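Flagellar assembly factor FliW (Geobacillus thermodenitrificans, PDB 5DMD) probably binds the translational regulator CsrA and relieves its repression of target genes such as flagellin, and also probably binds flagellin during flagellum assembly. Local coordinates at residues D76-L79 / E80-Q83; A99-F102 / D103-T106; T130-K133 / T134-L138. The protein carries 1 engineered substitution. All coordinates share one frame; numbering follows the deposited sequence.

Overall arrangement
The three local contacts follow one another along the chain, and all are tied to the curled antiparallel sheet through strand 106-116 or its partners. Contact 1, on helix 76-81, lies against strand 121-124; its centre is about 34 Å from that of contact 2, on the opposite side of the chain's centre, and about 24 Å from that of contact 3. Contact 2 connects strands 90-97 and 106-116, and contact 3 leads into strand 136-137, which pairs with 106-116. With centres about 15 Å apart, these two touch through a salt bridge of D104 OD1 with R137 NH1 (3.0 Å) and a probable hydrogen bond of T105 O with L138 N, joining them on one flank.

Contact 1: D76-L79 / E80-Q83; sequences DNTL and EQLQ
Three i to i+4 backbone bonds join the segments, E80 N to D76 O, Q81 N to N77 O (2.9 Å, N-H...O angle 163°) and L82 N to T78 O, which is the pattern of a regular alpha-helical turn. Q83 is the first residue to leave helical phi/psi; its positive phi of 55° and bonds back into the last turn make a Schellman motif. On one flank the Q81 chain, extended beyond CG, runs past the N77 carbonyl, with CG 3.3 Å from N77 O. The amide ends then meet with planes 58° apart. As modelled, N77 ND2 and Q81 NE2 are 3.0 Å apart, two donors facing each other, so the N77 amide is doubtful, while that of Q81 is set by K123 NZ, which donates to OE1. With an alanine in place of this glutamine, the K123 ammonium would probably lose one of its acceptors and the N77 amide its neighbour along the helix. On the buried flank T78 and L82 lie side by side and point the same way; T78 CG2, set anti to the backbone N, reaches L82 CD1 at 3.9 Å, while L82 CG rests 3.6 Å from T78 O. The hydroxyl of T78 turns elsewhere, to D75 and K123. Helix 76-81 sits against strand 121-124, with L82 on L121 and K123, N77 also touching K123, and L82 O bonded to N116 of strand 106-116.

Contact 2: A99-F102 / D103-T106; sequences ADPF and DDTT
T105 and F102 meet through hydrogen bonds first. T105 OG1 donates to F102 O at 2.7 Å and accepts the N-H of A99 at 3.0 Å, almost straight at 176°, so one hydroxyl joins both ends of the loop. F102 O takes a second bond from T105 N, whose donor stands above the carbonyl plane. Together with D104 N to P101 O (3.1 Å), these i to i+3 backbone bonds define the 3-10 turn that follows the cis peptide before P101. Among the van der Waals contacts, the F102 side chain leaves with CG trans to its own N (chi1 -178°), which brings the ring under T105: CB of T105 lies over one face, 4.0 Å from F102 CE2, and T105 OG1 comes closest, 3.2 Å from F102 CD2. A99 CB packs on D104 CB at 3.6 Å, and P101 CD comes equally near to D104 OD2. Water mediates the third kind of interaction: one molecule donates to D104 OD2 at 2.8 Å and, weakly, to D100 O. Charge completes the account, for D103 OD2 forms a salt bridge with K142 and D104 OD1 one with R137. The turn connects the antiparallel strands 90-97 and 106-116: T106 shares backbone bonds with T97, T105 pairs with L138 just beyond strand 136-137, and the F102 ring meets that of F45 in strand 45-50.

Contact 3: T130-K133 / T134-L138; sequences TNYK and TKHRL
H136 reaches back along the chain to K133, and its side chain can be followed atom by atom. From CB, CG turns away from the carbonyl carbon of H136 and beside its backbone N (chi1 -70°), which sends the imidazole toward the preceding loop. CD2 passes K133 O at 3.4 Å. On the other side of the ring CE1 comes to the edge of the Y132 ring, near that ring's plane, and stays 4.0 Å from K133 N. NE2, at the tip, accepts the backbone N-H of K133 at 2.9 Å; the bond is fairly straight at 163°, and K133 N is only 7° out of the imidazole plane. Acting as acceptor, NE2 probably carries no proton, which would place a neutral ring's hydrogen on ND1. The bond links residues three apart, where the loop after strand 121-124 leads into strand 136-137, a short strand antiparallel to 106-116: K133 has a backbone bond with Q110 and H136 one with A107. K133 CB also lies 3.7 Å from H136 NE2, while the rest of the lysine bends away at chi2. Earlier in the loop, the Y132 hydroxyl bonds to E71 N and its ring meets that of Y70. N131 OD1 stands over the centre of one face of the Y132 ring, 3.8 Å above its plane, and accepts a bond from T130 OG1 at 2.7 Å, nearly in line with the amide C=O, which helps to fix the amide over the ring.

Contact 1: D76-L79 / E80-Q83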
ATOM      1  N   ASP A  76     -19.127  -1.639   3.102  1.00 22.13           N
ATOM      2  CA  ASP A  76     -19.919  -1.748   1.879  1.00 21.46           C
ATOM      3  C   ASP A  76     -19.576  -0.647   0.886  1.00 17.60           C
ATOM      4  O   ASP A  76     -19.545  -0.880  -0.329  1.00 19.30           O
ATOM      5  CB  ASP A  76     -21.410  -1.701   2.214  1.00 19.45           C
ATOM      6  CG  ASP A  76     -21.863  -2.900   3.013  1.00 28.92           C
ATOM      7  OD1 ASP A  76     -21.161  -3.931   2.982  1.00 34.84           O
ATOM      8  OD2 ASP A  76     -22.928  -2.811   3.662  1.00 36.66           O
ATOM      9  N   ASN A  77     -19.306   0.557   1.382  1.00 21.66           N
ATOM     10  CA  ASN A  77     -18.972   1.661   0.489  1.00 16.80           C
ATOM     11  C   ASN A  77     -17.672   1.409  -0.265  1.00 16.66           C
ATOM     12  O   ASN A  77     -17.576   1.697  -1.462  1.00 17.19           O
ATOM     13  CB  ASN A  77     -18.905   2.972   1.258  1.00 19.38           C
ATOM     14  CG  ASN A  77     -18.791   4.153   0.334  1.00 26.58           C
ATOM     15  OD1 ASN A  77     -19.703   4.429  -0.444  1.00 26.50           O
ATOM     16  ND2 ASN A  77     -17.666   4.851   0.399  1.00 27.26           N
ATOM     17  N   THR A  78     -16.654   0.889   0.425  1.00 17.13           N
ATOM     18  CA  THR A  78     -15.402   0.561  -0.254  1.00 16.11           C
ATOM     19  C   THR A  78     -15.605  -0.530  -1.298  1.00 16.20           C
ATOM     20  O   THR A  78     -15.062  -0.449  -2.410  1.00 14.92           O
ATOM     21  CB  THR A  78     -14.348   0.132   0.769  1.00 14.64           C
ATOM     22  OG1 THR A  78     -14.016   1.240   1.619  1.00 18.01           O
ATOM     23  CG2 THR A  78     -13.095  -0.409   0.085  1.00 16.41           C
ATOM     24  N   LEU A  79     -16.368  -1.570  -0.957  1.00 15.89           N
ATOM     25  CA  LEU A  79     -16.613  -2.640  -1.919  1.00 15.11           C
ATOM     26  C   LEU A  79     -17.268  -2.099  -3.183  1.00 16.70           C
ATOM     27  O   LEU A  79     -16.901  -2.482  -4.301  1.00 17.42           O
ATOM     28  CB  LEU A  79     -17.465  -3.745  -1.284  1.00 16.97           C
ATOM     29  CG  LEU A  79     -16.817  -4.499  -0.113  1.00 16.16           C
ATOM     30  CD1 LEU A  79     -17.852  -5.316   0.646  1.00 19.77           C
ATOM     31  CD2 LEU A  79     -15.692  -5.391  -0.592  1.00 21.04           C
ATOM     32  N   GLU A  80     -18.233  -1.195  -3.023  1.00 17.54           N
ATOM     33  CA  GLU A  80     -18.881  -0.588  -4.179  1.00 17.25           C
ATOM     34  C   GLU A  80     -17.907   0.286  -4.972  1.00 19.01           C
ATOM     35  O   GLU A  80     -17.815   0.173  -6.201  1.00 20.19           O
ATOM     36  CB  GLU A  80     -20.113   0.199  -3.729  1.00 18.94           C
ATOM     37  CG  GLU A  80     -20.963   0.731  -4.868  1.00 32.22           C
ATOM     38  CD  GLU A  80     -22.141   1.532  -4.361  1.00 53.25           C
ATOM     39  OE1 GLU A  80     -22.779   1.077  -3.389  1.00 43.94           O
ATOM     40  OE2 GLU A  80     -22.423   2.611  -4.924  1.00 53.45           O
ATOM     41  N   GLN A  81     -17.164   1.158  -4.283  1.00 17.21           N
ATOM     42  CA  GLN A  81     -16.270   2.083  -4.971  1.00 15.70           C
ATOM     43  C   GLN A  81     -15.238   1.342  -5.807  1.00 18.95           C
ATOM     44  O   GLN A  81     -14.864   1.798  -6.895  1.00 20.15           O
ATOM     45  CB  GLN A  81     -15.547   2.965  -3.952  1.00 17.95           C
ATOM     46  CG  GLN A  81     -16.384   4.099  -3.395  1.00 23.31           C
ATOM     47  CD  GLN A  81     -15.772   4.719  -2.148  1.00 29.12           C
ATOM     48  OE1 GLN A  81     -15.037   4.068  -1.406  1.00 28.16           O
ATOM     49  NE2 GLN A  81     -16.072   5.995  -1.917  1.00 43.89           N
ATOM     50  N   LEU A  82     -14.744   0.214  -5.300  1.00 14.88           N
ATOM     51  CA  LEU A  82     -13.710  -0.547  -5.977  1.00 15.51           C
ATOM     52  C   LEU A  82     -14.265  -1.692  -6.811  1.00 15.66           C
ATOM     53  O   LEU A  82     -13.480  -2.470  -7.368  1.00 17.83           O
ATOM     54  CB  LEU A  82     -12.734  -1.099  -4.947  1.00 13.06           C
ATOM     55  CG  LEU A  82     -11.938  -0.040  -4.203  1.00 11.56           C
ATOM     56  CD1 LEU A  82     -11.002  -0.703  -3.245  1.00 13.86           C
ATOM     57  CD2 LEU A  82     -11.147   0.860  -5.153  1.00 14.88           C
ATOM     58  N   GLN A  83     -15.593  -1.815  -6.894  1.00 16.73           N
ATOM     59  CA  GLN A  83     -16.256  -2.851  -7.699  1.00 18.06           C
ATOM     60  C   GLN A  83     -15.796  -4.261  -7.330  1.00 19.49           C
ATOM     61  O   GLN A  83     -15.545  -5.100  -8.196  1.00 19.99           O
ATOM     62  CB  GLN A  83     -16.131  -2.576  -9.200  1.00 21.31           C
ATOM     63  CG  GLN A  83     -16.623  -1.186  -9.584  1.00 29.17           C
ATOM     64  CD  GLN A  83     -16.840  -1.021 -11.074  1.00 50.50           C
ATOM     65  OE1 GLN A  83     -16.127  -1.611 -11.885  1.00 42.16           O
ATOM     66  NE2 GLN A  83     -17.828  -0.212 -11.441  1.00 59.88           N
TER

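Contact 2: A99-F102 / D103-T106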
ATOM      1  N   ALA A  99      12.686   1.780   9.100  1.00 22.03           N
ATOM      2  CA  ALA A  99      13.620   2.209  10.129  1.00 30.03           C
ATOM      3  C   ALA A  99      15.054   1.860   9.746  1.00 32.05           C
ATOM      4  O   ALA A  99      15.307   1.050   8.849  1.00 24.94           O
ATOM      5  CB  ALA A  99      13.271   1.551  11.468  1.00 25.51           C
ATOM      6  N   ASP A 100      15.988   2.507  10.438  1.00 28.87           N
ATOM      7  CA  ASP A 100      17.406   2.140  10.432  1.00 33.13           C
ATOM      8  C   ASP A 100      17.798   1.785  11.859  1.00 31.70           C
ATOM      9  O   ASP A 100      17.763   2.662  12.742  1.00 41.57           O
ATOM     10  CB  ASP A 100      18.265   3.300   9.927  1.00 41.77           C
ATOM     11  CG  ASP A 100      19.590   2.835   9.353  1.00 55.00           C
ATOM     12  OD1 ASP A 100      19.772   1.612   9.182  1.00 57.11           O
ATOM     13  OD2 ASP A 100      20.450   3.695   9.072  1.00 54.76           O
ATOM     14  N   PRO A 101      18.150   0.527  12.155  1.00 34.98           N
ATOM     15  CA  PRO A 101      18.282  -0.602  11.227  1.00 27.10           C
ATOM     16  C   PRO A 101      16.931  -1.093  10.740  1.00 30.01           C
ATOM     17  O   PRO A 101      15.906  -0.805  11.354  1.00 27.17           O
ATOM     18  CB  PRO A 101      18.996  -1.660  12.073  1.00 33.12           C
ATOM     19  CG  PRO A 101      18.623  -1.356  13.500  1.00 44.68           C
ATOM     20  CD  PRO A 101      18.164   0.086  13.561  1.00 36.04           C
ATOM     21  N   PHE A 102      16.914  -1.845   9.637  1.00 24.70           N
ATOM     22  CA  PHE A 102      15.646  -2.233   9.030  1.00 22.13           C
ATOM     23  C   PHE A 102      14.784  -3.060   9.977  1.00 21.63           C
ATOM     24  O   PHE A 102      13.555  -3.056   9.851  1.00 21.54           O
ATOM     25  CB  PHE A 102      15.882  -3.026   7.746  1.00 26.37           C
ATOM     26  CG  PHE A 102      14.612  -3.421   7.058  1.00 28.94           C
ATOM     27  CD1 PHE A 102      14.213  -4.747   7.016  1.00 27.67           C
ATOM     28  CD2 PHE A 102      13.811  -2.462   6.470  1.00 30.87           C
ATOM     29  CE1 PHE A 102      13.040  -5.102   6.394  1.00 36.76           C
ATOM     30  CE2 PHE A 102      12.637  -2.813   5.844  1.00 30.24           C
ATOM     31  CZ  PHE A 102      12.249  -4.130   5.809  1.00 30.49           C
ATOM     32  N   ASP A 103      15.400  -3.765  10.929  1.00 23.22           N
ATOM     33  CA  ASP A 103      14.663  -4.669  11.799  1.00 25.94           C
ATOM     34  C   ASP A 103      13.736  -3.937  12.759  1.00 24.64           C
ATOM     35  O   ASP A 103      12.974  -4.595  13.471  1.00 22.23           O
ATOM     36  CB  ASP A 103      15.649  -5.520  12.606  1.00 33.45           C
ATOM     37  CG  ASP A 103      15.000  -6.735  13.219  1.00 42.98           C
ATOM     38  OD1 ASP A 103      14.591  -7.622  12.444  1.00 43.94           O
ATOM     39  OD2 ASP A 103      14.905  -6.806  14.468  1.00 32.94           O
ATOM     40  N   ASP A 104      13.784  -2.608  12.815  1.00 22.45           N
ATOM     41  CA  ASP A 104      12.855  -1.821  13.614  1.00 26.30           C
ATOM     42  C   ASP A 104      11.692  -1.290  12.786  1.00 18.38           C
ATOM     43  O   ASP A 104      10.899  -0.484  13.281  1.00 23.25           O
ATOM     44  CB  ASP A 104      13.589  -0.666  14.300  1.00 24.27           C
ATOM     45  CG  ASP A 104      14.502  -1.137  15.416  1.00 34.81           C
ATOM     46  OD1 ASP A 104      14.364  -2.302  15.856  1.00 27.37           O
ATOM     47  OD2 ASP A 104      15.370  -0.343  15.839  1.00 32.56           O
ATOM     48  N   THR A 105      11.583  -1.719  11.529  1.00 19.22           N
ATOM     49  CA  THR A 105      10.539  -1.218  10.644  1.00 15.62           C
ATOM     50  C   THR A 105       9.167  -1.677  11.132  1.00 19.08           C
ATOM     51  O   THR A 105       9.007  -2.785  11.658  1.00 17.38           O
ATOM     52  CB  THR A 105      10.801  -1.728   9.230  1.00 17.01           C
ATOM     53  OG1 THR A 105      12.000  -1.112   8.735  1.00 19.38           O
ATOM     54  CG2 THR A 105       9.639  -1.438   8.279  1.00 15.64           C
ATOM     55  N   THR A 106       8.173  -0.807  10.964  1.00 18.16           N
ATOM     56  CA  THR A 106       6.797  -1.106  11.326  1.00 18.85           C
ATOM     57  C   THR A 106       5.890  -0.975  10.112  1.00 16.15           C
ATOM     58  O   THR A 106       6.254  -0.377   9.099  1.00 15.49           O
ATOM     59  CB  THR A 106       6.288  -0.170  12.430  1.00 18.59           C
ATOM     60  OG1 THR A 106       6.356   1.191  11.985  1.00 20.22           O
ATOM     61  CG2 THR A 106       7.122  -0.333  13.691  1.00 18.63           C
TER
HETATM   62  O   HOH W   1      15.339   2.399  15.141  1.00 51.02           O

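Contact 3: T130-K133 / T134-L138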
ATOM      1  N   THR A 130     -11.540  -1.766  14.541  1.00 60.27           N
ATOM      2  CA  THR A 130     -10.606  -2.873  14.671  1.00 63.09           C
ATOM      3  C   THR A 130      -9.536  -2.628  15.731  1.00 42.84           C
ATOM      4  O   THR A 130      -9.362  -1.524  16.250  1.00 42.29           O
ATOM      5  CB  THR A 130      -9.990  -3.231  13.310  1.00 52.61           C
ATOM      6  OG1 THR A 130      -9.743  -4.642  13.247  1.00 57.56           O
ATOM      7  CG2 THR A 130      -8.716  -2.445  13.068  1.00 39.32           C
ATOM      8  N   ASN A 131      -8.827  -3.715  16.038  1.00 53.15           N
ATOM      9  CA  ASN A 131      -7.727  -3.778  16.990  1.00 50.82           C
ATOM     10  C   ASN A 131      -6.400  -3.326  16.397  1.00 53.91           C
ATOM     11  O   ASN A 131      -5.414  -3.217  17.135  1.00 52.72           O
ATOM     12  CB  ASN A 131      -7.569  -5.234  17.426  1.00 66.01           C
ATOM     13  CG  ASN A 131      -7.754  -6.206  16.265  1.00 67.45           C
ATOM     14  OD1 ASN A 131      -8.353  -5.863  15.242  1.00 62.16           O
ATOM     15  ND2 ASN A 131      -7.233  -7.419  16.416  1.00 58.28           N
ATOM     16  N   TYR A 132      -6.345  -3.078  15.094  1.00 34.50           N
ATOM     17  CA  TYR A 132      -5.094  -2.795  14.415  1.00 28.58           C
ATOM     18  C   TYR A 132      -4.673  -1.349  14.631  1.00 32.91           C
ATOM     19  O   TYR A 132      -5.506  -0.442  14.741  1.00 34.64           O
ATOM     20  CB  TYR A 132      -5.241  -3.078  12.922  1.00 27.16           C
ATOM     21  CG  TYR A 132      -5.497  -4.532  12.610  1.00 22.81           C
ATOM     22  CD1 TYR A 132      -4.614  -5.519  13.035  1.00 27.17           C
ATOM     23  CD2 TYR A 132      -6.625  -4.923  11.904  1.00 29.14           C
ATOM     24  CE1 TYR A 132      -4.847  -6.852  12.756  1.00 32.53           C
ATOM     25  CE2 TYR A 132      -6.868  -6.253  11.621  1.00 33.61           C
ATOM     26  CZ  TYR A 132      -5.975  -7.213  12.048  1.00 35.63           C
ATOM     27  OH  TYR A 132      -6.206  -8.540  11.769  1.00 39.23           O
ATOM     28  N   LYS A 133      -3.363  -1.143  14.698  1.00 22.36           N
ATOM     29  CA  LYS A 133      -2.763   0.146  15.015  1.00 23.26           C
ATOM     30  C   LYS A 133      -1.904   0.640  13.854  1.00 19.15           C
ATOM     31  O   LYS A 133      -1.720  -0.035  12.845  1.00 20.64           O
ATOM     32  CB  LYS A 133      -1.959   0.079  16.316  1.00 25.88           C
ATOM     33  CG  LYS A 133      -2.571  -0.809  17.387  1.00 31.92           C
ATOM     34  CD  LYS A 133      -3.789  -0.122  17.992  1.00 52.04           C
ATOM     35  CE  LYS A 133      -4.163  -0.709  19.344  1.00 51.56           C
ATOM     36  NZ  LYS A 133      -4.171   0.348  20.398  1.00 50.34           N
ATOM     37  N   THR A 134      -1.379   1.853  14.013  1.00 26.44           N
ATOM     38  CA  THR A 134      -0.574   2.482  12.977  1.00 21.29           C
ATOM     39  C   THR A 134       0.863   1.983  12.945  1.00 19.01           C
ATOM     40  O   THR A 134       1.578   2.259  11.976  1.00 21.44           O
ATOM     41  CB  THR A 134      -0.618   4.004  13.152  1.00 34.35           C
ATOM     42  OG1 THR A 134       0.132   4.372  14.314  1.00 35.23           O
ATOM     43  CG2 THR A 134      -2.051   4.468  13.313  1.00 24.41           C
ATOM     44  N   LYS A 135       1.310   1.266  13.970  1.00 20.58           N
ATOM     45  CA  LYS A 135       2.679   0.769  14.018  1.00 19.41           C
ATOM     46  C   LYS A 135       2.651  -0.638  14.594  1.00 20.50           C
ATOM     47  O   LYS A 135       2.322  -0.826  15.771  1.00 25.99           O
ATOM     48  CB  LYS A 135       3.568   1.690  14.857  1.00 26.33           C
ATOM     49  CG  LYS A 135       4.145   2.855  14.062  1.00 37.99           C
ATOM     50  CD  LYS A 135       4.019   4.169  14.810  1.00 49.76           C
ATOM     51  CE  LYS A 135       5.135   4.345  15.821  1.00 60.29           C
ATOM     52  NZ  LYS A 135       5.267   5.764  16.258  1.00 73.37           N
ATOM     53  N   HIS A 136       2.953  -1.621  13.753  1.00 16.54           N
ATOM     54  CA  HIS A 136       3.188  -2.996  14.181  1.00 16.15           C
ATOM     55  C   HIS A 136       4.569  -3.386  13.669  1.00 14.42           C
ATOM     56  O   HIS A 136       4.816  -3.326  12.460  1.00 14.98           O
ATOM     57  CB  HIS A 136       2.153  -3.944  13.570  1.00 15.54           C
ATOM     58  CG  HIS A 136       0.763  -3.784  14.110  1.00 15.74           C
ATOM     59  ND1 HIS A 136       0.170  -4.717  14.932  1.00 14.68           N
ATOM     60  CD2 HIS A 136      -0.171  -2.826  13.898  1.00 16.43           C
ATOM     61  CE1 HIS A 136      -1.059  -4.329  15.227  1.00 18.43           C
ATOM     62  NE2 HIS A 136      -1.291  -3.184  14.609  1.00 20.95           N
ATOM     63  N   ARG A 137       5.460  -3.794  14.579  1.00 15.80           N
ATOM     64  CA  ARG A 137       6.773  -4.284  14.170  1.00 18.38           C
ATOM     65  C   ARG A 137       6.662  -5.484  13.236  1.00 14.86           C
ATOM     66  O   ARG A 137       5.903  -6.425  13.482  1.00 14.76           O
ATOM     67  CB  ARG A 137       7.617  -4.693  15.383  1.00 15.89           C
ATOM     68  CG  ARG A 137       8.228  -3.550  16.177  1.00 17.49           C
ATOM     69  CD  ARG A 137       9.040  -4.070  17.382  1.00 19.22           C
ATOM     70  NE  ARG A 137      10.112  -4.973  16.977  1.00 20.97           N
ATOM     71  CZ  ARG A 137      11.337  -4.581  16.650  1.00 19.23           C
ATOM     72  NH1 ARG A 137      11.671  -3.299  16.632  1.00 23.63           N
ATOM     73  NH2 ARG A 137      12.243  -5.494  16.309  1.00 21.14           N
ATOM     74  N   LEU A 138       7.481  -5.466  12.180  1.00 15.82           N
ATOM     75  CA  LEU A 138       7.589  -6.618  11.290  1.00 15.22           C
ATOM     76  C   LEU A 138       8.369  -7.756  11.930  1.00 15.09           C
ATOM     77  O   LEU A 138       8.223  -8.907  11.514  1.00 19.60           O
ATOM     78  CB  LEU A 138       8.293  -6.222   9.992  1.00 14.69           C
ATOM     79  CG  LEU A 138       7.436  -5.639   8.869  1.00 17.01           C
ATOM     80  CD1 LEU A 138       6.772  -4.326   9.276  1.00 20.39           C
ATOM     81  CD2 LEU A 138       8.311  -5.436   7.637  1.00 18.81           C
TER